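Local structure of beta-lactamase (5E2G) at residues P16-Y21 / F39-M44; L67-A72 / Q265-E270; S73-G78 / K162-D167; A195-G200 / P207-E212; Y274-P279 / A350-L355. The protein probably hydrolyses beta-lactams to substituted beta-amino acids, as a class C enzyme of the serine beta-lactamase and penicillin-binding protein fold. All blocks are in the same frame, centred on the assembly; numbering follows the deposited sequence.

Overall arrangement
Two pairs of contacts touch directly: 2 with 3, and 1 with 4. Contact 2 and contact 3 share helix 64-77, with centres about 14 Å apart, and meet where Leu71 CG packs 3.9 Å from Met164 SE. Contact 2 is the one beside the probable active site: the side chain of Ile268 touches the residues of what is probably the SxxK motif (Ser62, Lys65), at the start of helix 64-77. Contact 1 lies at the far edge of the large sheet, about 39 Å from contact 3 between centres. It reaches contact 4 through Met44 O, 2.9 Å from Gln199 N in a probable hydrogen bond. Contact 5, which joins helix 344-357 to the start of helix 278-284, comes within about 5 Å of contact 1 between nearest atoms.

Contact 1 of 5, residues P16-Y21 / F39-M44; sequences PLMKQY and FDYGVM
A selenium atom makes the closest approach here: Met18, present as selenomethionine, sets SE 3.6 Å from Tyr41 CB. It is a Met-aromatic contact of the oblique kind, with SE 5.2 Å from the centroid of the Tyr41 ring and 49° off the ring normal, so the heavy atom sits by the root of the ring. The pairing joins the N-terminal helix 3-21 to strand 35-42, the outermost strand at one end of the large antiparallel sheet in this alpha/beta beta-lactamase fold. Met18 leaves the helix toward the strand and the two side chains cross at about a right angle. Tyr41 starts toward the helix, but its ring then leads away from Met18: CG stands anti to the carbonyl carbon (chi1 -61°), which carries the ring back along helix 3-21. There its hydroxyl hydrogen-bonds to Thr11 and its ring takes a cation-pi contact from Arg7. Met18 also rests on Met26 of the adjacent strand 25-32, so the selenomethionine bridges two strands. No hydrogen bond links the two segments, and the area they bury is small. At the end of the Met18 side chain a bend at chi3 (54°) turns the methyl toward the backbone, where CE lies 4.3 Å from Gly42 CA.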
# COMPACT_ATOMS: atom_id res chain seq x y z
N PRO A 16 7.49 -15.47 -17.94
CA PRO A 16 8.35 -16.40 -17.20
C PRO A 16 8.10 -16.35 -15.71
O PRO A 16 8.19 -17.39 -15.04
CB PRO A 16 9.77 -15.93 -17.54
CG PRO A 16 9.61 -15.02 -18.72
CD PRO A 16 8.28 -14.38 -18.53
N LEU A 17 7.77 -15.18 -15.18
CA LEU A 17 7.41 -15.06 -13.77
C LEU A 17 6.23 -15.96 -13.43
O LEU A 17 6.28 -16.75 -12.47
CB LEU A 17 7.07 -13.61 -13.44
CG LEU A 17 7.99 -12.84 -12.49
CD1 LEU A 17 7.14 -11.98 -11.58
CD2 LEU A 17 8.89 -13.77 -11.69
N MSE A 18 5.15 -15.86 -14.19
CA MSE A 18 3.98 -16.67 -13.91
C MSE A 18 4.33 -18.12 -14.15
O MSE A 18 3.77 -19.02 -13.53
CB MSE A 18 2.81 -16.22 -14.77
CG MSE A 18 2.48 -14.76 -14.61
SE MSE A 18 1.12 -14.21 -15.86
CE MSE A 18 -0.22 -15.55 -15.40
N LYS A 19 5.27 -18.34 -15.06
CA LYS A 19 5.73 -19.69 -15.33
C LYS A 19 6.45 -20.27 -14.13
O LYS A 19 6.05 -21.31 -13.58
CB LYS A 19 6.64 -19.68 -16.57
CG LYS A 19 6.95 -21.05 -17.15
CD LYS A 19 7.88 -20.90 -18.33
CE LYS A 19 8.11 -22.22 -19.05
NZ LYS A 19 8.75 -23.24 -18.18
N GLN A 20 7.51 -19.60 -13.68
CA GLN A 20 8.35 -20.18 -12.63
C GLN A 20 7.62 -20.30 -11.31
O GLN A 20 7.91 -21.22 -10.53
CB GLN A 20 9.61 -19.34 -12.43
CG GLN A 20 10.61 -20.04 -11.56
CD GLN A 20 11.54 -19.09 -10.89
OE1 GLN A 20 11.61 -17.92 -11.26
NE2 GLN A 20 12.27 -19.57 -9.88
N TYR A 21 6.70 -19.39 -11.02
CA TYR A 21 6.00 -19.39 -9.74
C TYR A 21 4.58 -19.88 -9.85
O TYR A 21 3.87 -19.91 -8.84
CB TYR A 21 6.06 -17.99 -9.13
CG TYR A 21 7.49 -17.62 -8.84
CD1 TYR A 21 8.20 -18.28 -7.85
CD2 TYR A 21 8.15 -16.66 -9.59
CE1 TYR A 21 9.50 -17.99 -7.60
CE2 TYR A 21 9.46 -16.35 -9.34
CZ TYR A 21 10.13 -17.02 -8.34
OH TYR A 21 11.45 -16.72 -8.08
N PHE A 39 -2.81 -4.69 -18.88
CA PHE A 39 -2.55 -5.92 -19.61
C PHE A 39 -2.88 -7.10 -18.71
O PHE A 39 -2.26 -7.26 -17.65
CB PHE A 39 -1.09 -5.98 -20.07
CG PHE A 39 -0.66 -4.79 -20.86
CD1 PHE A 39 -1.20 -4.54 -22.12
CD2 PHE A 39 0.27 -3.90 -20.35
CE1 PHE A 39 -0.81 -3.44 -22.85
CE2 PHE A 39 0.66 -2.80 -21.08
CZ PHE A 39 0.12 -2.57 -22.33
N ASP A 40 -3.84 -7.92 -19.12
CA ASP A 40 -4.31 -9.04 -18.32
C ASP A 40 -3.69 -10.34 -18.81
O ASP A 40 -3.47 -10.52 -20.01
CB ASP A 40 -5.84 -9.15 -18.36
CG ASP A 40 -6.54 -8.00 -17.62
OD1 ASP A 40 -5.98 -7.49 -16.62
OD2 ASP A 40 -7.65 -7.60 -18.04
N TYR A 41 -3.40 -11.24 -17.87
CA TYR A 41 -2.78 -12.52 -18.18
C TYR A 41 -3.44 -13.64 -17.40
O TYR A 41 -3.73 -13.49 -16.21
CB TYR A 41 -1.27 -12.50 -17.87
CG TYR A 41 -0.49 -11.48 -18.65
CD1 TYR A 41 -0.39 -10.16 -18.21
CD2 TYR A 41 0.15 -11.82 -19.83
CE1 TYR A 41 0.32 -9.22 -18.92
CE2 TYR A 41 0.86 -10.89 -20.55
CZ TYR A 41 0.95 -9.59 -20.09
OH TYR A 41 1.66 -8.66 -20.81
N GLY A 42 -3.66 -14.77 -18.05
CA GLY A 42 -4.05 -15.95 -17.32
C GLY A 42 -5.47 -15.90 -16.79
O GLY A 42 -6.36 -15.29 -17.40
N VAL A 43 -5.69 -16.54 -15.64
CA VAL A 43 -7.02 -16.90 -15.17
C VAL A 43 -7.22 -16.50 -13.71
O VAL A 43 -6.28 -16.45 -12.92
CB VAL A 43 -7.29 -18.42 -15.36
CG1 VAL A 43 -7.47 -18.74 -16.84
CG2 VAL A 43 -6.15 -19.24 -14.77
N MSE A 44 -8.49 -16.25 -13.36
CA MSE A 44 -8.90 -15.80 -12.04
C MSE A 44 -8.95 -16.90 -11.00
O MSE A 44 -8.79 -16.64 -9.80
CB MSE A 44 -10.30 -15.17 -12.10
CG MSE A 44 -10.42 -13.94 -12.96
SE MSE A 44 -12.24 -13.24 -12.90
CE MSE A 44 -12.61 -13.47 -11.01

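Contact 2 of 5, residues L67-A72 / Q265-E270; sequences LTATLA and QDLIWE
Ala69 points its methyl from helix 64-77 straight at the turn between strands 263-265 and 270-273, and two side chains of that turn close on it. Ile268 brings CG1 to 3.6 Å from Ala69 CB; Leu267 brings CG to 3.9 Å from the same methyl. With CG of Leu267 set anti to the backbone N (chi1 -162°), the branch CD2 reaches across to the helix, 3.6 Å from Ala69 O. Leu267 O lies beside the same methyl, 3.6 Å from Ala69 CB, and also takes a weak bond from Trp269 N. Ile268 packs on the probable SxxK residues too, so the hairpin lies next to the probable active site. Gln265 braces this beta hairpin: NE2 donates to Asp266 O at 3.0 Å and, less straight at 150°, to Ile268 O, both acceptors lying in the amide plane. Arg146 takes the other end of the amide, at OE1. Water 1 lies at the edge of the Trp269 ring, in plane. It accepts from Trp269 NE1 at 3.0 Å and donates to Thr70 OG1, which also bonds to Thr66 O. Helix and hairpin thus meet directly through buried hydrocarbon, while their polar link is relayed by one water that accepts from the indole and donates to the threonine.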
# COMPACT_ATOMS: atom_id res chain seq x y z
N LEU A 67 -3.58 3.75 0.87
CA LEU A 67 -4.85 4.47 0.79
C LEU A 67 -5.27 4.99 2.15
O LEU A 67 -5.78 6.10 2.27
CB LEU A 67 -5.93 3.56 0.20
CG LEU A 67 -5.65 3.23 -1.27
CD1 LEU A 67 -6.19 1.86 -1.65
CD2 LEU A 67 -6.23 4.31 -2.17
N THR A 68 -5.05 4.18 3.19
CA THR A 68 -5.25 4.66 4.56
C THR A 68 -4.40 5.89 4.85
O THR A 68 -4.89 6.87 5.42
CB THR A 68 -4.92 3.53 5.54
OG1 THR A 68 -5.73 2.39 5.25
CG2 THR A 68 -5.19 3.98 6.96
N ALA A 69 -3.12 5.86 4.46
CA ALA A 69 -2.26 7.02 4.65
C ALA A 69 -2.81 8.25 3.93
O ALA A 69 -2.74 9.37 4.45
CB ALA A 69 -0.84 6.71 4.16
N THR A 70 -3.36 8.06 2.73
CA THR A 70 -3.93 9.18 2.00
C THR A 70 -5.11 9.77 2.74
O THR A 70 -5.26 11.00 2.81
CB THR A 70 -4.34 8.72 0.60
OG1 THR A 70 -3.20 8.19 -0.07
CG2 THR A 70 -4.90 9.89 -0.21
N LEU A 71 -5.96 8.92 3.31
CA LEU A 71 -7.10 9.39 4.09
C LEU A 71 -6.64 10.20 5.29
O LEU A 71 -7.19 11.27 5.58
CB LEU A 71 -7.95 8.21 4.53
CG LEU A 71 -9.24 8.60 5.24
CD1 LEU A 71 -10.26 9.11 4.24
CD2 LEU A 71 -9.78 7.42 6.03
N ALA A 72 -5.62 9.70 6.01
CA ALA A 72 -5.10 10.41 7.17
C ALA A 72 -4.48 11.73 6.76
O ALA A 72 -4.62 12.74 7.46
CB ALA A 72 -4.08 9.54 7.90
N GLN A 265 11.46 6.29 4.51
CA GLN A 265 10.09 6.01 4.90
C GLN A 265 9.26 7.29 4.82
O GLN A 265 9.54 8.25 5.55
CB GLN A 265 10.04 5.43 6.31
CG GLN A 265 8.65 5.07 6.77
CD GLN A 265 8.02 3.99 5.92
OE1 GLN A 265 8.51 2.86 5.89
NE2 GLN A 265 6.93 4.32 5.23
N ASP A 266 8.27 7.30 3.93
CA ASP A 266 7.30 8.39 3.84
C ASP A 266 6.10 8.03 4.72
O ASP A 266 6.25 7.23 5.66
CB ASP A 266 6.90 8.65 2.39
CG ASP A 266 8.09 8.89 1.47
OD1 ASP A 266 9.22 9.10 1.97
OD2 ASP A 266 7.90 8.88 0.23
N LEU A 267 4.92 8.58 4.46
CA LEU A 267 3.73 8.09 5.15
C LEU A 267 3.30 6.84 4.42
O LEU A 267 2.64 6.91 3.38
CB LEU A 267 2.63 9.15 5.20
CG LEU A 267 1.58 8.86 6.27
CD1 LEU A 267 2.19 8.91 7.67
CD2 LEU A 267 0.40 9.82 6.18
N ILE A 268 3.71 5.69 4.95
CA ILE A 268 3.49 4.36 4.40
C ILE A 268 4.31 4.14 3.13
O ILE A 268 4.99 3.12 3.02
CB ILE A 268 1.99 4.08 4.15
CG1 ILE A 268 1.24 4.06 5.48
CG2 ILE A 268 1.82 2.74 3.42
CD1 ILE A 268 1.75 3.01 6.46
N TRP A 269 4.25 5.06 2.17
CA TRP A 269 5.10 4.94 0.99
C TRP A 269 6.57 4.85 1.39
O TRP A 269 6.99 5.35 2.43
CB TRP A 269 4.92 6.13 0.05
CG TRP A 269 3.60 6.20 -0.61
CD1 TRP A 269 2.62 7.11 -0.36
CD2 TRP A 269 3.09 5.34 -1.64
NE1 TRP A 269 1.54 6.88 -1.18
CE2 TRP A 269 1.80 5.79 -1.97
CE3 TRP A 269 3.61 4.22 -2.32
CZ2 TRP A 269 1.02 5.17 -2.95
CZ3 TRP A 269 2.84 3.60 -3.29
CH2 TRP A 269 1.55 4.08 -3.59
N GLU A 270 7.36 4.21 0.53
CA GLU A 270 8.80 4.09 0.72
C GLU A 270 9.48 4.55 -0.56
O GLU A 270 8.98 4.30 -1.65
CB GLU A 270 9.16 2.63 1.07
CG GLU A 270 8.31 2.07 2.22
CD GLU A 270 8.10 0.56 2.17
OE1 GLU A 270 8.61 -0.08 1.22
OE2 GLU A 270 7.43 0.02 3.07
O HOH W 1 -1.00 8.33 -1.75

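Contact 3 of 5, residues S73-G78 / K162-D167; sequences SDAQEG and KAMHQD
Met164, a selenomethionine, lays the middle of its side chain against Ala75 because its first two torsions keep it extended from the helix, CG anti to the carbonyl carbon (chi1 -62°) and SE anti to CA. As a result CG and SE both lie alongside one methyl, each 3.7 Å from Ala75 CB. The chain bends at chi3 (84°) and turns its own methyl toward Asp74. That residue starts off to one side of the contact, yet CG anti to its backbone N (chi1 -173°) swings the carboxylate round, leaving OD2 4.0 Å from Met164 CE. The two side chains cross at about a right angle, and the methyl merely packs against the oxygen. The real partners of this buried OD2 are Arg245 and Arg175, which both form salt bridges to it; two positive charges would be expected to hold the carboxylate ionised. A thiocyanate ion, probably from the crystallisation liquor, is bound about 4 Å from the Asp74 side chain. Past Met164 the chain turns in a Schellman motif with positive phi at His165, and Asp167 then serves as N-cap of the next helix, its OD2 bonded to Thr170 OG1. The contact therefore joins the C-terminal ends of helices 64-77 and 150-164, with helix 168-180 packing on Met164 through Leu171 and Arg175 and helix 244-252 lying against Asp74 through Ala249.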
# COMPACT_ATOMS: atom_id res chain seq x y z
N SER A 73 -3.79 11.74 5.62
CA SER A 73 -3.23 12.96 5.07
C SER A 73 -4.33 13.95 4.73
O SER A 73 -4.18 15.16 4.94
CB SER A 73 -2.38 12.61 3.85
OG SER A 73 -1.66 13.72 3.37
N ASP A 74 -5.46 13.46 4.22
CA ASP A 74 -6.56 14.36 3.92
C ASP A 74 -7.16 14.97 5.18
O ASP A 74 -7.42 16.18 5.24
CB ASP A 74 -7.63 13.64 3.12
CG ASP A 74 -8.69 14.59 2.65
OD1 ASP A 74 -8.44 15.29 1.64
OD2 ASP A 74 -9.78 14.62 3.27
N ALA A 75 -7.42 14.14 6.20
CA ALA A 75 -7.86 14.67 7.49
C ALA A 75 -6.90 15.74 8.00
O ALA A 75 -7.33 16.80 8.47
CB ALA A 75 -7.97 13.53 8.50
N GLN A 76 -5.59 15.49 7.90
CA GLN A 76 -4.62 16.49 8.32
C GLN A 76 -4.80 17.77 7.53
O GLN A 76 -4.75 18.87 8.10
CB GLN A 76 -3.20 15.93 8.17
CG GLN A 76 -2.13 16.67 8.95
CD GLN A 76 -1.62 17.88 8.21
OE1 GLN A 76 -1.63 17.92 6.98
NE2 GLN A 76 -1.16 18.89 8.95
N GLU A 77 -5.04 17.65 6.22
CA GLU A 77 -5.19 18.82 5.36
C GLU A 77 -6.42 19.62 5.73
O GLU A 77 -6.44 20.85 5.56
CB GLU A 77 -5.27 18.41 3.89
CG GLU A 77 -3.93 18.13 3.22
CD GLU A 77 -2.95 19.29 3.33
OE1 GLU A 77 -1.92 19.12 4.01
OE2 GLU A 77 -3.21 20.37 2.75
N GLY A 78 -7.46 18.97 6.23
CA GLY A 78 -8.65 19.67 6.65
C GLY A 78 -8.66 20.09 8.10
O GLY A 78 -9.69 20.52 8.61
N LYS A 162 -11.78 8.05 13.77
CA LYS A 162 -12.21 8.76 14.97
C LYS A 162 -12.18 10.27 14.75
O LYS A 162 -13.16 10.97 15.02
CB LYS A 162 -11.31 8.40 16.16
CG LYS A 162 -11.69 7.14 16.87
CD LYS A 162 -12.91 7.34 17.74
CE LYS A 162 -13.26 6.07 18.46
NZ LYS A 162 -14.47 6.23 19.29
N ALA A 163 -11.06 10.78 14.24
CA ALA A 163 -10.91 12.21 14.02
C ALA A 163 -11.89 12.73 12.97
O ALA A 163 -12.36 13.86 13.07
CB ALA A 163 -9.47 12.52 13.61
N MSE A 164 -12.21 11.92 11.96
CA MSE A 164 -13.10 12.37 10.89
C MSE A 164 -14.58 12.11 11.16
O MSE A 164 -15.42 12.39 10.30
CB MSE A 164 -12.69 11.73 9.57
CG MSE A 164 -11.29 12.12 9.14
SE MSE A 164 -10.84 11.45 7.38
CE MSE A 164 -11.65 12.88 6.31
N HIS A 165 -14.89 11.59 12.34
CA HIS A 165 -16.28 11.40 12.77
C HIS A 165 -17.03 10.48 11.81
O HIS A 165 -18.15 10.78 11.39
CB HIS A 165 -17.00 12.73 12.91
CG HIS A 165 -16.16 13.80 13.54
ND1 HIS A 165 -15.87 13.81 14.88
CD2 HIS A 165 -15.54 14.87 13.00
CE1 HIS A 165 -15.11 14.85 15.15
NE2 HIS A 165 -14.89 15.52 14.03
N GLN A 166 -16.41 9.36 11.46
CA GLN A 166 -17.07 8.44 10.55
C GLN A 166 -16.55 7.02 10.76
O GLN A 166 -15.48 6.80 11.35
CB GLN A 166 -16.89 8.89 9.09
CG GLN A 166 -17.67 8.07 8.07
CD GLN A 166 -19.17 8.01 8.35
OE1 GLN A 166 -19.67 7.08 8.98
NE2 GLN A 166 -19.89 9.00 7.86
N ASP A 167 -17.38 6.06 10.34
CA ASP A 167 -17.00 4.68 10.13
C ASP A 167 -15.83 4.59 9.15
O ASP A 167 -15.78 5.31 8.16
CB ASP A 167 -18.23 3.93 9.59
CG ASP A 167 -17.96 2.49 9.21
OD1 ASP A 167 -17.81 1.64 10.12
OD2 ASP A 167 -17.98 2.20 7.99

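Contact 4 of 5, residues A195-G200 / P207-E212; sequences ADYAQG and PVRMTE
Pro207 opens the contact by offering its CA to Gly200 O, a CA-H...O approach of 3.2 Å, while its ring carbon CB lies 3.8 Å from Gln199 CG. Next comes Val208, whose N donates to Gly200 O at 2.8 Å; the two residues form an antiparallel hydrogen-bonded pair in the small sheet of strands 200-201 and 207-208. Arg209 carries most of the remaining contact. Extended from CG to NE, it runs across one face of the Tyr197 ring in the opposite direction to that side chain, placing CD over the ring centre, 3.6 Å from the centroid, as a CH-pi contact. The guanidinium follows as a cation-pi partner, CZ 4.9 Å from the Tyr197 centroid, but its plane is turned 69° from the ring. That tilt lets its edge meet the backbone: NE donates to Ala198 O at 3.0 Å and NH2 to Tyr197 O at 3.1 Å, each from above the carbonyl plane. Met210 finishes the walk with CB 4.3 Å from Tyr197 OH, a hydroxyl bonded to Arg223 and Glu59. One arginine thus satisfies two successive carbonyls of a loop without regular structure, and the aromatic face probably helps to stabilise its charge.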
# COMPACT_ATOMS: atom_id res chain seq x y z
N ALA A 195 -18.54 -12.06 -7.94
CA ALA A 195 -18.18 -12.78 -9.16
C ALA A 195 -16.89 -12.27 -9.77
O ALA A 195 -16.26 -13.01 -10.54
CB ALA A 195 -19.31 -12.67 -10.18
N ASP A 196 -16.49 -11.04 -9.47
CA ASP A 196 -15.25 -10.46 -9.98
C ASP A 196 -14.03 -10.81 -9.15
O ASP A 196 -12.91 -10.54 -9.59
CB ASP A 196 -15.38 -8.93 -10.05
CG ASP A 196 -16.53 -8.46 -10.93
OD1 ASP A 196 -17.00 -9.24 -11.78
OD2 ASP A 196 -16.95 -7.29 -10.77
N TYR A 197 -14.21 -11.41 -7.97
CA TYR A 197 -13.16 -11.56 -6.97
C TYR A 197 -12.32 -12.78 -7.32
O TYR A 197 -12.79 -13.91 -7.23
CB TYR A 197 -13.81 -11.69 -5.59
CG TYR A 197 -12.93 -11.53 -4.37
CD1 TYR A 197 -11.55 -11.69 -4.44
CD2 TYR A 197 -13.50 -11.23 -3.14
CE1 TYR A 197 -10.76 -11.55 -3.30
CE2 TYR A 197 -12.72 -11.10 -2.00
CZ TYR A 197 -11.36 -11.26 -2.09
OH TYR A 197 -10.59 -11.13 -0.96
N ALA A 198 -11.07 -12.55 -7.71
CA ALA A 198 -10.19 -13.64 -8.08
C ALA A 198 -9.92 -14.54 -6.88
O ALA A 198 -10.12 -14.17 -5.73
CB ALA A 198 -8.87 -13.10 -8.64
N GLN A 199 -9.48 -15.77 -7.16
CA GLN A 199 -9.09 -16.71 -6.12
C GLN A 199 -7.59 -16.62 -5.90
O GLN A 199 -6.81 -16.68 -6.86
CB GLN A 199 -9.50 -18.13 -6.48
CG GLN A 199 -8.99 -19.20 -5.52
CD GLN A 199 -9.78 -19.28 -4.21
OE1 GLN A 199 -9.22 -19.11 -3.13
NE2 GLN A 199 -11.07 -19.56 -4.32
N GLY A 200 -7.18 -16.47 -4.65
CA GLY A 200 -5.78 -16.54 -4.32
C GLY A 200 -5.30 -17.96 -4.16
O GLY A 200 -6.09 -18.89 -4.00
N PRO A 207 -6.07 -23.09 -2.70
CA PRO A 207 -6.81 -21.85 -2.90
C PRO A 207 -7.16 -21.20 -1.58
O PRO A 207 -7.41 -21.87 -0.57
CB PRO A 207 -8.08 -22.31 -3.63
CG PRO A 207 -8.27 -23.70 -3.16
CD PRO A 207 -6.90 -24.28 -2.97
N VAL A 208 -7.19 -19.87 -1.60
CA VAL A 208 -7.35 -19.11 -0.36
C VAL A 208 -7.81 -17.70 -0.70
O VAL A 208 -7.43 -17.14 -1.73
CB VAL A 208 -6.03 -19.11 0.44
CG1 VAL A 208 -4.91 -18.44 -0.36
CG2 VAL A 208 -6.21 -18.45 1.77
N ARG A 209 -8.67 -17.15 0.15
CA ARG A 209 -8.90 -15.71 0.21
C ARG A 209 -8.71 -15.27 1.65
O ARG A 209 -8.21 -16.04 2.48
CB ARG A 209 -10.28 -15.32 -0.32
CG ARG A 209 -10.41 -15.34 -1.83
CD ARG A 209 -11.76 -14.83 -2.27
NE ARG A 209 -12.04 -15.12 -3.68
CZ ARG A 209 -12.67 -16.20 -4.11
NH1 ARG A 209 -13.10 -17.11 -3.25
NH2 ARG A 209 -12.87 -16.38 -5.41
N MSE A 210 -9.14 -14.06 1.96
CA MSE A 210 -8.69 -13.37 3.17
C MSE A 210 -9.37 -13.74 4.48
O MSE A 210 -10.59 -13.87 4.55
CB MSE A 210 -8.88 -11.87 2.95
CG MSE A 210 -7.63 -11.07 2.87
SE MSE A 210 -8.25 -9.27 2.56
CE MSE A 210 -9.51 -9.12 4.04
N THR A 211 -8.56 -13.87 5.52
CA THR A 211 -9.05 -13.95 6.89
C THR A 211 -8.97 -12.55 7.50
O THR A 211 -7.92 -11.90 7.42
CB THR A 211 -8.25 -14.95 7.73
OG1 THR A 211 -6.94 -14.44 7.99
CG2 THR A 211 -8.13 -16.28 7.03
N GLU A 212 -10.07 -12.11 8.10
CA GLU A 212 -10.23 -10.72 8.53
C GLU A 212 -10.06 -10.60 10.05
O GLU A 212 -11.02 -10.68 10.81
CB GLU A 212 -11.59 -10.19 8.10
CG GLU A 212 -11.83 -10.24 6.60
CD GLU A 212 -13.28 -9.96 6.24
OE1 GLU A 212 -13.54 -9.47 5.12
OE2 GLU A 212 -14.16 -10.22 7.09

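Contact 5 of 5, residues Y274-P279 / A350-L355; sequences YPVALP and AAYRIL
Tyr352 reaches out from helix 344-357 to meet the chain just before helix 278-284, and it has more surface buried here than any other residue of the two segments. Its CG is anti to the backbone N (chi1 -167°), which sends the ring outward so that the hydroxyl arrives at the backbone of Val276. There OH donates to Val276 O over a short 2.6 Å, with the acceptor at the edge of the ring and the hydroxyl in the carbonyl plane. Leu278, second in buried area, comes over a face instead: CB stands 4.1 Å from the centroid of the Tyr352 ring, displaced toward the rim nearest CE2, a CH-pi contact. Its CD1 carries the cover toward the root of the ring, 4.0 Å from Tyr352 CG. Val276 contributes its side chain too, more loosely, with CG1 4.2 Å from Tyr352 CE1. Water 2 ties the same hydroxyl to the start of the helix. It accepts from Leu278 N at 2.6 Å and donates to Tyr352 OH at 2.9 Å, giving a relay from N-H through water and phenol to the Val276 carbonyl, in which each bond would be expected to strengthen the next. Ala277 is the N-cap, so the water occupies one N-H of the first turn. Around this joint Leu281 of helix 278-284 touches both Val276 and Tyr352, Trp310 of strand 309-316 packs on Val276 and Leu355, and Gln13 of helix 3-21 lies against Ala350 and Ile354.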
# COMPACT_ATOMS: atom_id res chain seq x y z
N TYR A 274 15.96 9.12 -7.26
CA TYR A 274 15.95 8.71 -8.66
C TYR A 274 16.92 9.55 -9.47
O TYR A 274 16.97 10.77 -9.30
CB TYR A 274 14.55 8.82 -9.25
CG TYR A 274 14.46 8.26 -10.65
CD1 TYR A 274 14.22 6.91 -10.86
CD2 TYR A 274 14.64 9.08 -11.76
CE1 TYR A 274 14.14 6.39 -12.13
CE2 TYR A 274 14.56 8.56 -13.04
CZ TYR A 274 14.31 7.22 -13.22
OH TYR A 274 14.23 6.68 -14.49
N PRO A 275 17.71 8.92 -10.36
CA PRO A 275 17.77 7.50 -10.75
C PRO A 275 18.25 6.58 -9.63
O PRO A 275 19.00 7.02 -8.76
CB PRO A 275 18.77 7.49 -11.91
CG PRO A 275 18.94 8.92 -12.32
CD PRO A 275 18.71 9.72 -11.08
N VAL A 276 17.83 5.32 -9.66
CA VAL A 276 18.05 4.38 -8.56
C VAL A 276 18.70 3.11 -9.10
O VAL A 276 18.25 2.58 -10.12
CB VAL A 276 16.73 4.06 -7.84
CG1 VAL A 276 15.65 3.70 -8.85
CG2 VAL A 276 16.92 2.97 -6.80
N ALA A 277 19.75 2.64 -8.42
CA ALA A 277 20.41 1.39 -8.81
C ALA A 277 19.63 0.21 -8.27
O ALA A 277 19.07 0.27 -7.18
CB ALA A 277 21.85 1.34 -8.28
N LEU A 278 19.59 -0.87 -9.05
CA LEU A 278 18.83 -2.04 -8.61
C LEU A 278 19.25 -2.54 -7.23
O LEU A 278 18.36 -2.82 -6.41
CB LEU A 278 18.91 -3.15 -9.66
CG LEU A 278 18.13 -4.41 -9.24
CD1 LEU A 278 16.67 -4.07 -8.98
CD2 LEU A 278 18.26 -5.52 -10.27
N PRO A 279 20.55 -2.67 -6.89
CA PRO A 279 20.89 -3.09 -5.52
C PRO A 279 20.24 -2.24 -4.45
O PRO A 279 19.95 -2.74 -3.36
CB PRO A 279 22.42 -2.97 -5.49
CG PRO A 279 22.85 -3.07 -6.91
CD PRO A 279 21.76 -2.44 -7.71
N ALA A 350 11.32 -7.16 -12.12
CA ALA A 350 10.51 -7.00 -13.32
C ALA A 350 10.07 -5.55 -13.50
O ALA A 350 10.14 -5.01 -14.61
CB ALA A 350 9.31 -7.94 -13.26
N ALA A 351 9.64 -4.90 -12.42
CA ALA A 351 9.28 -3.49 -12.52
C ALA A 351 10.47 -2.65 -12.97
O ALA A 351 10.34 -1.77 -13.83
CB ALA A 351 8.76 -3.00 -11.17
N TYR A 352 11.65 -2.92 -12.41
CA TYR A 352 12.84 -2.15 -12.77
C TYR A 352 13.18 -2.34 -14.24
O TYR A 352 13.51 -1.37 -14.93
CB TYR A 352 14.00 -2.57 -11.87
CG TYR A 352 15.23 -1.67 -11.90
CD1 TYR A 352 15.25 -0.48 -11.19
CD2 TYR A 352 16.36 -2.03 -12.61
CE1 TYR A 352 16.37 0.34 -11.20
CE2 TYR A 352 17.49 -1.22 -12.62
CZ TYR A 352 17.49 -0.04 -11.91
OH TYR A 352 18.61 0.76 -11.92
N ARG A 353 13.10 -3.57 -14.73
CA ARG A 353 13.36 -3.81 -16.15
C ARG A 353 12.28 -3.18 -17.01
O ARG A 353 12.59 -2.48 -17.99
CB ARG A 353 13.45 -5.31 -16.42
CG ARG A 353 14.52 -6.01 -15.61
CD ARG A 353 14.57 -7.48 -15.93
NE ARG A 353 15.47 -8.23 -15.05
CZ ARG A 353 15.06 -9.15 -14.17
NH1 ARG A 353 13.77 -9.44 -14.07
NH2 ARG A 353 15.94 -9.78 -13.41
N ILE A 354 11.01 -3.40 -16.67
CA ILE A 354 9.92 -2.84 -17.46
C ILE A 354 10.01 -1.32 -17.49
O ILE A 354 10.06 -0.71 -18.56
CB ILE A 354 8.56 -3.31 -16.91
CG1 ILE A 354 8.36 -4.79 -17.20
CG2 ILE A 354 7.45 -2.51 -17.54
CD1 ILE A 354 7.22 -5.38 -16.43
N LEU A 355 10.05 -0.69 -16.31
CA LEU A 355 10.11 0.77 -16.28
C LEU A 355 11.38 1.30 -16.95
O LEU A 355 11.36 2.37 -17.57
CB LEU A 355 10.01 1.28 -14.85
CG LEU A 355 8.61 1.16 -14.24
CD1 LEU A 355 8.50 2.02 -13.00
CD2 LEU A 355 7.53 1.52 -15.26
O HOH W 2 20.88 -0.92 -11.32